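Local coordinates for methyl-coenzyme M reductase subunit beta (Methanosarcina barkeri, PDB 1E6Y), which forms part of the methyl-coenzyme M reductase complex, which uses coenzyme B and the nickel cofactor F430 to release methane from methyl-coenzyme M, at residues 307-321 / 388-401. Residues are numbered along the deposited sequence; the frame is centred on the assembly and turned at random.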
ATOM      1  N   THR E 307     -18.300  12.806  29.076  1.00  9.10           N
ATOM      2  CA  THR E 307     -17.453  11.703  28.628  1.00  9.31           C
ATOM      3  C   THR E 307     -16.044  11.817  29.216  1.00  9.21           C
ATOM      4  O   THR E 307     -15.489  10.834  29.714  1.00  8.77           O
ATOM      5  CB  THR E 307     -17.363  11.670  27.079  1.00 10.22           C
ATOM      6  OG1 THR E 307     -18.674  11.485  26.526  1.00 10.04           O
ATOM      7  CG2 THR E 307     -16.459  10.537  26.612  1.00 10.08           C
ATOM      8  N   LEU E 308     -15.480  13.021  29.177  1.00  9.24           N
ATOM      9  CA  LEU E 308     -14.149  13.253  29.732  1.00  9.06           C
ATOM     10  C   LEU E 308     -14.171  13.256  31.261  1.00  9.41           C
ATOM     11  O   LEU E 308     -13.277  12.698  31.899  1.00  9.08           O
ATOM     12  CB  LEU E 308     -13.572  14.572  29.212  1.00  9.63           C
ATOM     13  CG  LEU E 308     -12.166  14.946  29.697  1.00  9.65           C
ATOM     14  CD1 LEU E 308     -11.177  13.828  29.392  1.00  9.88           C
ATOM     15  CD2 LEU E 308     -11.732  16.239  29.028  1.00 10.13           C
ATOM     16  N   ALA E 309     -15.209  13.849  31.843  1.00  9.65           N
ATOM     17  CA  ALA E 309     -15.360  13.866  33.297  1.00  9.84           C
ATOM     18  C   ALA E 309     -15.442  12.445  33.850  1.00  9.90           C
ATOM     19  O   ALA E 309     -14.740  12.098  34.803  1.00  9.81           O
ATOM     20  CB  ALA E 309     -16.601  14.659  33.687  1.00 10.24           C
ATOM     21  N   ALA E 310     -16.221  11.601  33.175  1.00 10.19           N
ATOM     22  CA  ALA E 310     -16.355  10.197  33.553  1.00  9.52           C
ATOM     23  C   ALA E 310     -15.025   9.463  33.422  1.00  9.66           C
ATOM     24  O   ALA E 310     -14.708   8.605  34.240  1.00  9.60           O
ATOM     25  CB  ALA E 310     -17.418   9.520  32.697  1.00 10.02           C
ATOM     26  N   THR E 311     -14.246   9.808  32.396  1.00  9.05           N
ATOM     27  CA  THR E 311     -12.916   9.229  32.204  1.00  9.01           C
ATOM     28  C   THR E 311     -11.997   9.597  33.366  1.00  8.85           C
ATOM     29  O   THR E 311     -11.336   8.733  33.945  1.00  9.21           O
ATOM     30  CB  THR E 311     -12.271   9.714  30.881  1.00  9.02           C
ATOM     31  OG1 THR E 311     -13.034   9.233  29.767  1.00  9.32           O
ATOM     32  CG2 THR E 311     -10.841   9.202  30.762  1.00  9.36           C
ATOM     33  N   LEU E 312     -11.983  10.877  33.722  1.00  8.90           N
ATOM     34  CA  LEU E 312     -11.149  11.354  34.818  1.00  9.80           C
ATOM     35  C   LEU E 312     -11.538  10.707  36.148  1.00 10.08           C
ATOM     36  O   LEU E 312     -10.669  10.336  36.936  1.00  9.94           O
ATOM     37  CB  LEU E 312     -11.234  12.882  34.918  1.00 11.30           C
ATOM     38  CG  LEU E 312     -10.589  13.645  33.755  1.00 12.79           C
ATOM     39  CD1 LEU E 312     -10.801  15.140  33.927  1.00 14.14           C
ATOM     40  CD2 LEU E 312      -9.106  13.328  33.696  1.00 15.36           C
ATOM     41  N   VAL E 313     -12.830  10.446  36.321  1.00 10.14           N
ATOM     42  CA  VAL E 313     -13.338   9.826  37.542  1.00 10.33           C
ATOM     43  C   VAL E 313     -13.066   8.319  37.573  1.00 10.40           C
ATOM     44  O   VAL E 313     -12.596   7.792  38.583  1.00 10.53           O
ATOM     45  CB  VAL E 313     -14.860  10.090  37.709  1.00 10.20           C
ATOM     46  CG1 VAL E 313     -15.434   9.252  38.850  1.00 11.12           C
ATOM     47  CG2 VAL E 313     -15.100  11.569  37.977  1.00 11.20           C
ATOM     48  N   ASN E 314     -13.310   7.644  36.451  1.00 10.38           N
ATOM     49  CA  ASN E 314     -13.186   6.188  36.395  1.00 10.14           C
ATOM     50  C   ASN E 314     -11.742   5.714  36.235  1.00 10.35           C
ATOM     51  O   ASN E 314     -11.316   4.768  36.902  1.00 10.31           O
ATOM     52  CB  ASN E 314     -14.045   5.623  35.261  1.00 10.34           C
ATOM     53  CG  ASN E 314     -14.315   4.139  35.423  1.00 11.64           C
ATOM     54  OD1 ASN E 314     -14.524   3.649  36.535  1.00 11.03           O
ATOM     55  ND2 ASN E 314     -14.291   3.410  34.314  1.00 11.29           N
ATOM     56  N   CYS E 315     -11.002   6.350  35.331  1.00 10.08           N
ATOM     57  CA  CYS E 315      -9.574   6.074  35.195  1.00 10.41           C
ATOM     58  C   CYS E 315      -8.803   6.601  36.399  1.00 10.14           C
ATOM     59  O   CYS E 315      -7.851   5.970  36.856  1.00 10.56           O
ATOM     60  CB  CYS E 315      -9.026   6.700  33.913  1.00 10.65           C
ATOM     61  SG  CYS E 315      -9.630   5.911  32.418  1.00 10.85           S
ATOM     62  N   GLY E 316      -9.252   7.736  36.931  1.00 10.17           N
ATOM     63  CA  GLY E 316      -8.651   8.292  38.130  1.00 10.64           C
ATOM     64  C   GLY E 316      -8.789   7.379  39.334  1.00 10.25           C
ATOM     65  O   GLY E 316      -7.809   7.129  40.032  1.00 11.12           O
ATOM     66  N   ALA E 317      -9.985   6.831  39.540  1.00 10.40           N
ATOM     67  CA  ALA E 317     -10.235   5.929  40.666  1.00 10.51           C
ATOM     68  C   ALA E 317      -9.329   4.697  40.616  1.00 11.01           C
ATOM     69  O   ALA E 317      -8.717   4.326  41.618  1.00 10.97           O
ATOM     70  CB  ALA E 317     -11.697   5.502  40.682  1.00 10.44           C
ATOM     71  N   GLY E 318      -9.179   4.120  39.426  1.00 10.86           N
ATOM     72  CA  GLY E 318      -8.355   2.934  39.277  1.00 11.04           C
ATOM     73  C   GLY E 318      -6.888   3.222  39.010  1.00 11.09           C
ATOM     74  O   GLY E 318      -6.065   2.308  39.043  1.00 11.69           O
ATOM     75  N   ARG E 319      -6.557   4.498  38.801  1.00 11.05           N
ATOM     76  CA  ARG E 319      -5.247   4.913  38.297  1.00 10.29           C
ATOM     77  C   ARG E 319      -4.814   3.949  37.183  1.00 10.03           C
ATOM     78  O   ARG E 319      -3.693   3.464  37.178  1.00  9.24           O
ATOM     79  CB  ARG E 319      -4.190   5.041  39.379  1.00 10.95           C
ATOM     80  CG  ARG E 319      -4.560   5.966  40.539  1.00 10.98           C
ATOM     81  CD  ARG E 319      -4.536   7.437  40.135  1.00 12.03           C
ATOM     82  NE  ARG E 319      -4.307   8.308  41.294  1.00 12.11           N
ATOM     83  CZ  ARG E 319      -5.239   9.057  41.889  1.00 12.48           C
ATOM     84  NH1 ARG E 319      -4.885   9.811  42.925  1.00 13.67           N
ATOM     85  NH2 ARG E 319      -6.496   9.072  41.478  1.00 13.19           N
ATOM     86  N   ALA E 320      -5.748   3.659  36.280  1.00 10.33           N
ATOM     87  CA  ALA E 320      -5.561   2.649  35.245  1.00 10.15           C
ATOM     88  C   ALA E 320      -6.116   3.174  33.929  1.00 10.22           C
ATOM     89  O   ALA E 320      -7.278   3.576  33.851  1.00  9.97           O
ATOM     90  CB  ALA E 320      -6.271   1.355  35.638  1.00 11.71           C
ATOM     91  N   ALA E 321      -5.282   3.150  32.895  1.00  9.68           N
ATOM     92  CA  ALA E 321      -5.634   3.725  31.602  1.00  9.68           C
ATOM     93  C   ALA E 321      -6.742   2.950  30.894  1.00  9.47           C
ATOM     94  O   ALA E 321      -7.597   3.548  30.240  1.00  9.41           O
ATOM     95  CB  ALA E 321      -4.400   3.804  30.711  1.00  9.82           C
ATOM     96  N   PRO E 388      -9.047  12.840  23.240  1.00  8.53           N
ATOM     97  CA  PRO E 388      -8.656  13.617  24.423  1.00  8.24           C
ATOM     98  C   PRO E 388      -8.846  12.870  25.746  1.00  7.98           C
ATOM     99  O   PRO E 388      -8.008  12.967  26.644  1.00  8.41           O
ATOM    100  CB  PRO E 388      -9.540  14.858  24.335  1.00  8.40           C
ATOM    101  CG  PRO E 388      -9.730  15.042  22.873  1.00  8.68           C
ATOM    102  CD  PRO E 388      -9.886  13.640  22.330  1.00  8.99           C
ATOM    103  N   CYS E 389      -9.896  12.055  25.824  1.00  7.97           N
ATOM    104  CA  CYS E 389     -10.131  11.207  26.990  1.00  8.22           C
ATOM    105  C   CYS E 389      -9.063  10.126  27.130  1.00  8.67           C
ATOM    106  O   CYS E 389      -8.633   9.807  28.240  1.00  8.10           O
ATOM    107  CB  CYS E 389     -11.511  10.555  26.899  1.00  8.61           C
ATOM    108  SG  CYS E 389     -12.855  11.731  26.665  1.00 10.39           S
ATOM    109  N   VAL E 390      -8.627   9.578  26.000  1.00  8.58           N
ATOM    110  CA  VAL E 390      -7.563   8.577  25.993  1.00  9.06           C
ATOM    111  C   VAL E 390      -6.243   9.156  26.508  1.00  8.82           C
ATOM    112  O   VAL E 390      -5.570   8.535  27.325  1.00  9.09           O
ATOM    113  CB  VAL E 390      -7.361   7.992  24.576  1.00  8.27           C
ATOM    114  CG1 VAL E 390      -6.272   6.930  24.588  1.00  8.48           C
ATOM    115  CG2 VAL E 390      -8.665   7.398  24.074  1.00  9.33           C
ATOM    116  N   CYS E 391      -5.912  10.372  26.087  1.00  9.31           N
ATOM    117  CA  CYS E 391      -4.690  11.027  26.545  1.00  8.83           C
ATOM    118  C   CYS E 391      -4.722  11.297  28.046  1.00  8.79           C
ATOM    119  O   CYS E 391      -3.714  11.120  28.733  1.00  9.36           O
ATOM    120  CB  CYS E 391      -4.471  12.334  25.784  1.00  8.84           C
ATOM    121  SG  CYS E 391      -4.162  12.099  24.025  1.00  9.67           S
ATOM    122  N   ALA E 392      -5.885  11.704  28.549  1.00  8.68           N
ATOM    123  CA  ALA E 392      -6.080  11.908  29.986  1.00  8.36           C
ATOM    124  C   ALA E 392      -5.981  10.591  30.753  1.00  9.16           C
ATOM    125  O   ALA E 392      -5.352  10.525  31.809  1.00  9.18           O
ATOM    126  CB  ALA E 392      -7.432  12.566  30.244  1.00  8.36           C
ATOM    127  N   ALA E 393      -6.553   9.532  30.186  1.00  9.24           N
ATOM    128  CA  ALA E 393      -6.519   8.206  30.802  1.00  9.62           C
ATOM    129  C   ALA E 393      -5.088   7.694  30.948  1.00 10.19           C
ATOM    130  O   ALA E 393      -4.706   7.162  31.994  1.00 10.31           O
ATOM    131  CB  ALA E 393      -7.332   7.234  29.974  1.00  9.76           C
ATOM    132  N   VAL E 394      -4.299   7.881  29.896  1.00 10.20           N
ATOM    133  CA  VAL E 394      -2.899   7.487  29.896  1.00 10.70           C
ATOM    134  C   VAL E 394      -2.107   8.284  30.933  1.00 10.76           C
ATOM    135  O   VAL E 394      -1.304   7.719  31.678  1.00 10.80           O
ATOM    136  CB  VAL E 394      -2.286   7.680  28.490  1.00 11.89           C
ATOM    137  CG1 VAL E 394      -0.782   7.519  28.536  1.00 13.62           C
ATOM    138  CG2 VAL E 394      -2.891   6.671  27.533  1.00 13.69           C
ATOM    139  N   ALA E 395      -2.415   9.574  31.044  1.00  9.83           N
ATOM    140  CA  ALA E 395      -1.773  10.443  32.029  1.00 10.54           C
ATOM    141  C   ALA E 395      -2.049   9.997  33.467  1.00 11.28           C
ATOM    142  O   ALA E 395      -1.218  10.194  34.349  1.00 12.51           O
ATOM    143  CB  ALA E 395      -2.237  11.881  31.831  1.00  9.81           C
ATOM    144  N   LEU E 396      -3.198   9.360  33.685  1.00 11.12           N
ATOM    145  CA  LEU E 396      -3.622   8.957  35.027  1.00 11.50           C
ATOM    146  C   LEU E 396      -3.139   7.567  35.437  1.00 11.59           C
ATOM    147  O   LEU E 396      -3.332   7.155  36.582  1.00 12.35           O
ATOM    148  CB  LEU E 396      -5.149   9.010  35.135  1.00 11.35           C
ATOM    149  CG  LEU E 396      -5.806  10.389  35.182  1.00 11.76           C
ATOM    150  CD1 LEU E 396      -7.301  10.245  34.957  1.00 11.79           C
ATOM    151  CD2 LEU E 396      -5.521  11.057  36.521  1.00 13.25           C
ATOM    152  N   ASP E 397      -2.551   6.832  34.498  1.00 11.33           N
ATOM    153  CA  ASP E 397      -2.100   5.467  34.770  1.00 11.29           C
ATOM    154  C   ASP E 397      -0.895   5.444  35.710  1.00 11.61           C
ATOM    155  O   ASP E 397       0.098   6.139  35.487  1.00 12.47           O
ATOM    156  CB  ASP E 397      -1.753   4.753  33.461  1.00 11.32           C
ATOM    157  CG  ASP E 397      -1.632   3.251  33.631  1.00 11.02           C
ATOM    158  OD1 ASP E 397      -2.658   2.548  33.536  1.00  9.98           O
ATOM    159  OD2 ASP E 397      -0.507   2.768  33.863  1.00 11.10           O
ATOM    160  N   ALA E 398      -0.973   4.606  36.739  1.00 11.22           N
ATOM    161  CA  ALA E 398       0.061   4.543  37.768  1.00 11.74           C
ATOM    162  C   ALA E 398       1.124   3.483  37.485  1.00 12.22           C
ATOM    163  O   ALA E 398       2.112   3.385  38.217  1.00 13.32           O
ATOM    164  CB  ALA E 398      -0.571   4.299  39.129  1.00 11.51           C
ATOM    165  N   GLY E 399       0.909   2.681  36.443  1.00 12.27           N
ATOM    166  CA  GLY E 399       1.915   1.721  36.017  1.00 11.91           C
ATOM    167  C   GLY E 399       1.375   0.335  35.708  1.00 12.41           C
ATOM    168  O   GLY E 399       1.971  -0.668  36.102  1.00 12.90           O
ATOM    169  N   THR E 400       0.267   0.276  34.974  1.00 12.09           N
ATOM    170  CA  THR E 400      -0.360  -0.997  34.618  1.00 12.02           C
ATOM    171  C   THR E 400      -0.004  -1.442  33.199  1.00 11.94           C
ATOM    172  O   THR E 400      -0.293  -2.573  32.811  1.00 12.00           O
ATOM    173  CB  THR E 400      -1.903  -0.922  34.716  1.00 12.15           C
ATOM    174  OG1 THR E 400      -2.411  -0.115  33.647  1.00 11.67           O
ATOM    175  CG2 THR E 400      -2.334  -0.321  36.044  1.00 12.65           C
ATOM    176  N   GLN E 401       0.595  -0.541  32.424  1.00 11.70           N
ATOM    177  CA  GLN E 401       0.790  -0.755  30.990  1.00 12.12           C
ATOM    178  C   GLN E 401       2.175  -1.298  30.647  1.00 12.72           C
ATOM    179  O   GLN E 401       3.174  -0.880  31.228  1.00 13.15           O
ATOM    180  CB  GLN E 401       0.568   0.556  30.230  1.00 11.90           C
ATOM    181  CG  GLN E 401      -0.802   1.184  30.445  1.00 11.73           C
ATOM    182  CD  GLN E 401      -1.916   0.375  29.814  1.00 11.46           C
ATOM    183  OE1 GLN E 401      -2.855  -0.047  30.490  1.00 13.40           O
ATOM    184  NE2 GLN E 401      -1.818   0.158  28.513  1.00 11.24           N
TER
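Asp397 and Ala321 meet through a hydrogen bond from Ala321 N to the anti lone pair of Asp397 OD1, 2.8 Å long. Nearby, Ala398 N bonds to Arg319 O at 3.0 Å, so the chain leaving each helix is tied to the other. Further back the meeting is mostly apolar. Leu396 pushes CD1 between Leu312 CD2 and the backbone of Gly316, with 3.7 Å from CD1 to Gly316 N, and the two leucine side chains cross at about a right angle. Cys315 SG rests on Ala393 CB at 3.6 Å. Thr311 sets CG2 3.4 Å from Cys389 O and OG1 against Cys389 CB, its hydroxyl bonding back to Thr307 O. Cys389 SG touches Leu308 CA and Thr307 CG2; with CG of Leu308 trans to the backbone N (chi1 -179°), its CD1 reaches Cys389 and Ala392. The axes of the two short helical segments come within 9.3 Å at 23°, with small residues (Ala392, Ala393, Cys315, Gly316) at the interface.

The second shell fixes these groups. Thr400 OG1 takes the syn side of Asp397 OD1 at 2.7 Å. Gly399 N meets OD2 from above the carboxylate plane, an Asx turn, and Thr400 N takes its syn lone pair, an Asx motif. Arg319, with positive phi, is the C-prime residue of a Schellman motif closing helix 296-318; its NH1 makes a salt bridge to Glu61 of the gamma subunit. This buried junction within the C-terminal domain brings the Gln401 side chain about 10 Å from that of Gly366, which binds coenzyme B.

Two donors on each oxygen are consistent with an ionised Asp397, clasping a largely apolar helix pair whose cross-linking polar bonds lie beyond the helix ends.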